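Local coordinates for protein RNA 2',3'-cyclic phosphodiesterase (Deinococcus radiodurans, PDB 5H7E) that belongs to the LigT-like phosphoesterases of the 2H clan, a family of compact two-lobed proteins built on antiparallel sheet, at residues L101-L104 against A105-R109. Sequence-based numbering, arbitrary orientation.
Sequences LTEL and AENLR
Ala105 N donates to Leu101 O at 2.9 Å, which starts the i to i+4 bonding of the first turns of helix 101-114. At Glu106 the backbone N reaches Thr102 O at 2.8 Å. CG stands beside the backbone N (chi1 -61°), which brings Glu106 CG to 3.2 Å from Thr102 O and 4.0 Å from Thr102 CG2; the two side chains run alongside each other on the exposed face. Asn107 grips Glu103 O twice. Asn107 N binds Glu103 O at 2.9 Å and nearly straight, while Asn107 ND2 reaches Glu103 O at 2.8 Å from the opposite face of the carbonyl, above its plane and bent to 140° at the hydrogen. With CG turned next to the backbone N (chi1 -82°), the amide reaches back along the helix. ND2 also donates to a water, which gives a weak bond to Glu103 OE2. Leu108 N takes the next rung, on Leu104 O, and Arg109 N repeats it on Ala105 O. Leu101, Leu104 and Leu108 all meet Leu45 of strand 42-48, and the latter two also touch Leu66 of helix 56-67. This is an amphipathic alpha-helix packed on the antiparallel sheet of a 2H phosphoesterase fold.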
ATOM      1  N   LEU A 101       6.535  -9.466   5.720  1.00 19.62           N
ATOM      2  CA  LEU A 101       6.111  -8.212   5.069  1.00 21.73           C
ATOM      3  C   LEU A 101       6.930  -7.017   5.566  1.00 21.42           C
ATOM      4  O   LEU A 101       7.341  -6.168   4.760  1.00 20.33           O
ATOM      5  CB  LEU A 101       4.629  -7.990   5.276  1.00 19.72           C
ATOM      6  CG  LEU A 101       4.088  -6.678   4.652  1.00 20.02           C
ATOM      7  CD1 LEU A 101       4.272  -6.648   3.128  1.00 22.71           C
ATOM      8  CD2 LEU A 101       2.640  -6.662   4.972  1.00 23.27           C
ATOM      9  N   THR A 102       7.137  -6.889   6.885  1.00 20.81           N
ATOM     10  CA  THR A 102       8.025  -5.833   7.374  1.00 20.08           C
ATOM     11  C   THR A 102       9.432  -5.963   6.799  1.00 21.64           C
ATOM     12  O   THR A 102      10.023  -4.965   6.374  1.00 21.88           O
ATOM     13  CB  THR A 102       8.086  -5.805   8.886  1.00 24.54           C
ATOM     14  OG1 THR A 102       6.760  -5.499   9.355  1.00 26.17           O
ATOM     15  CG2 THR A 102       9.103  -4.730   9.364  1.00 26.24           C
ATOM     16  N   GLU A 103       9.983  -7.178   6.777  1.00 22.69           N
ATOM     17  CA  GLU A 103      11.317  -7.378   6.230  1.00 24.95           C
ATOM     18  C   GLU A 103      11.369  -6.965   4.764  1.00 23.39           C
ATOM     19  O   GLU A 103      12.309  -6.305   4.341  1.00 25.77           O
ATOM     20  CB  GLU A 103      11.705  -8.861   6.406  1.00 29.02           C
ATOM     21  CG  GLU A 103      12.682  -9.491   5.446  1.00 53.23           C
ATOM     22  CD  GLU A 103      12.800 -11.049   5.630  1.00 54.63           C
ATOM     23  OE1 GLU A 103      12.175 -11.630   6.526  1.00 48.88           O
ATOM     24  OE2 GLU A 103      13.528 -11.692   4.872  1.00 67.13           O
ATOM     25  N   LEU A 104      10.352  -7.304   3.999  1.00 21.30           N
ATOM     26  CA  LEU A 104      10.327  -6.890   2.585  1.00 20.98           C
ATOM     27  C   LEU A 104      10.272  -5.377   2.461  1.00 21.00           C
ATOM     28  O   LEU A 104      11.019  -4.776   1.681  1.00 20.72           O
ATOM     29  CB  LEU A 104       9.138  -7.526   1.876  1.00 20.24           C
ATOM     30  CG  LEU A 104       8.950  -7.103   0.395  1.00 20.51           C
ATOM     31  CD1 LEU A 104      10.153  -7.536  -0.439  1.00 21.74           C
ATOM     32  CD2 LEU A 104       7.689  -7.836  -0.087  1.00 22.36           C
ATOM     33  N   ALA A 105       9.404  -4.738   3.239  1.00 20.99           N
ATOM     34  CA  ALA A 105       9.334  -3.283   3.154  1.00 21.13           C
ATOM     35  C   ALA A 105      10.638  -2.625   3.548  1.00 21.75           C
ATOM     36  O   ALA A 105      11.065  -1.654   2.905  1.00 23.17           O
ATOM     37  CB  ALA A 105       8.199  -2.770   4.034  1.00 21.08           C
ATOM     38  N   GLU A 106      11.293  -3.123   4.614  1.00 21.89           N
ATOM     39  CA  GLU A 106      12.521  -2.470   5.038  1.00 22.33           C
ATOM     40  C   GLU A 106      13.650  -2.703   4.031  1.00 22.69           C
ATOM     41  O   GLU A 106      14.479  -1.798   3.818  1.00 25.88           O
ATOM     42  CB  GLU A 106      12.941  -2.942   6.434  1.00 26.10           C
ATOM     43  CG  GLU A 106      11.874  -2.600   7.488  1.00 35.80           C
ATOM     44  CD  GLU A 106      11.698  -1.089   7.734  1.00 60.36           C
ATOM     45  OE1 GLU A 106      10.754  -0.725   8.469  1.00 63.36           O
ATOM     46  OE2 GLU A 106      12.495  -0.267   7.226  1.00 59.79           O
ATOM     47  N   ASN A 107      13.737  -3.922   3.448  1.00 23.15           N
ATOM     48  CA  ASN A 107      14.756  -4.180   2.411  1.00 25.10           C
ATOM     49  C   ASN A 107      14.496  -3.318   1.183  1.00 25.55           C
ATOM     50  O   ASN A 107      15.441  -2.823   0.552  1.00 26.70           O
ATOM     51  CB  ASN A 107      14.750  -5.644   1.978  1.00 23.43           C
ATOM     52  CG  ASN A 107      15.535  -6.563   2.912  1.00 33.94           C
ATOM     53  OD1 ASN A 107      16.514  -7.149   2.505  1.00 45.00           O
ATOM     54  ND2 ASN A 107      15.100  -6.690   4.135  1.00 38.91           N
ATOM     55  N   LEU A 108      13.215  -3.153   0.822  1.00 24.49           N
ATOM     56  CA  LEU A 108      12.864  -2.323  -0.322  1.00 19.66           C
ATOM     57  C   LEU A 108      13.288  -0.879  -0.081  1.00 23.86           C
ATOM     58  O   LEU A 108      13.938  -0.243  -0.930  1.00 23.96           O
ATOM     59  CB  LEU A 108      11.345  -2.465  -0.532  1.00 21.76           C
ATOM     60  CG  LEU A 108      10.792  -1.760  -1.700  1.00 29.69           C
ATOM     61  CD1 LEU A 108      11.306  -2.460  -3.005  1.00 28.14           C
ATOM     62  CD2 LEU A 108       9.268  -1.840  -1.586  1.00 31.35           C
ATOM     63  N   ARG A 109      12.933  -0.346   1.092  1.00 23.65           N
ATOM     64  CA  ARG A 109      13.277   1.040   1.404  1.00 22.05           C
ATOM     65  C   ARG A 109      14.781   1.229   1.417  1.00 25.10           C
ATOM     66  O   ARG A 109      15.294   2.260   0.943  1.00 26.67           O
ATOM     67  CB  ARG A 109      12.643   1.433   2.754  1.00 21.86           C
ATOM     68  CG  ARG A 109      11.137   1.511   2.633  1.00 20.80           C
ATOM     69  CD  ARG A 109      10.536   1.602   4.035  1.00 21.87           C
ATOM     70  NE  ARG A 109       9.089   1.766   3.948  1.00 20.68           N
ATOM     71  CZ  ARG A 109       8.365   2.462   4.829  1.00 19.91           C
ATOM     72  NH1 ARG A 109       8.975   3.018   5.899  1.00 22.32           N
ATOM     73  NH2 ARG A 109       7.057   2.589   4.610  1.00 20.44           N
TER
HETATM   74  O   HOH W   1      16.163  -9.443   5.200  1.00 45.64           O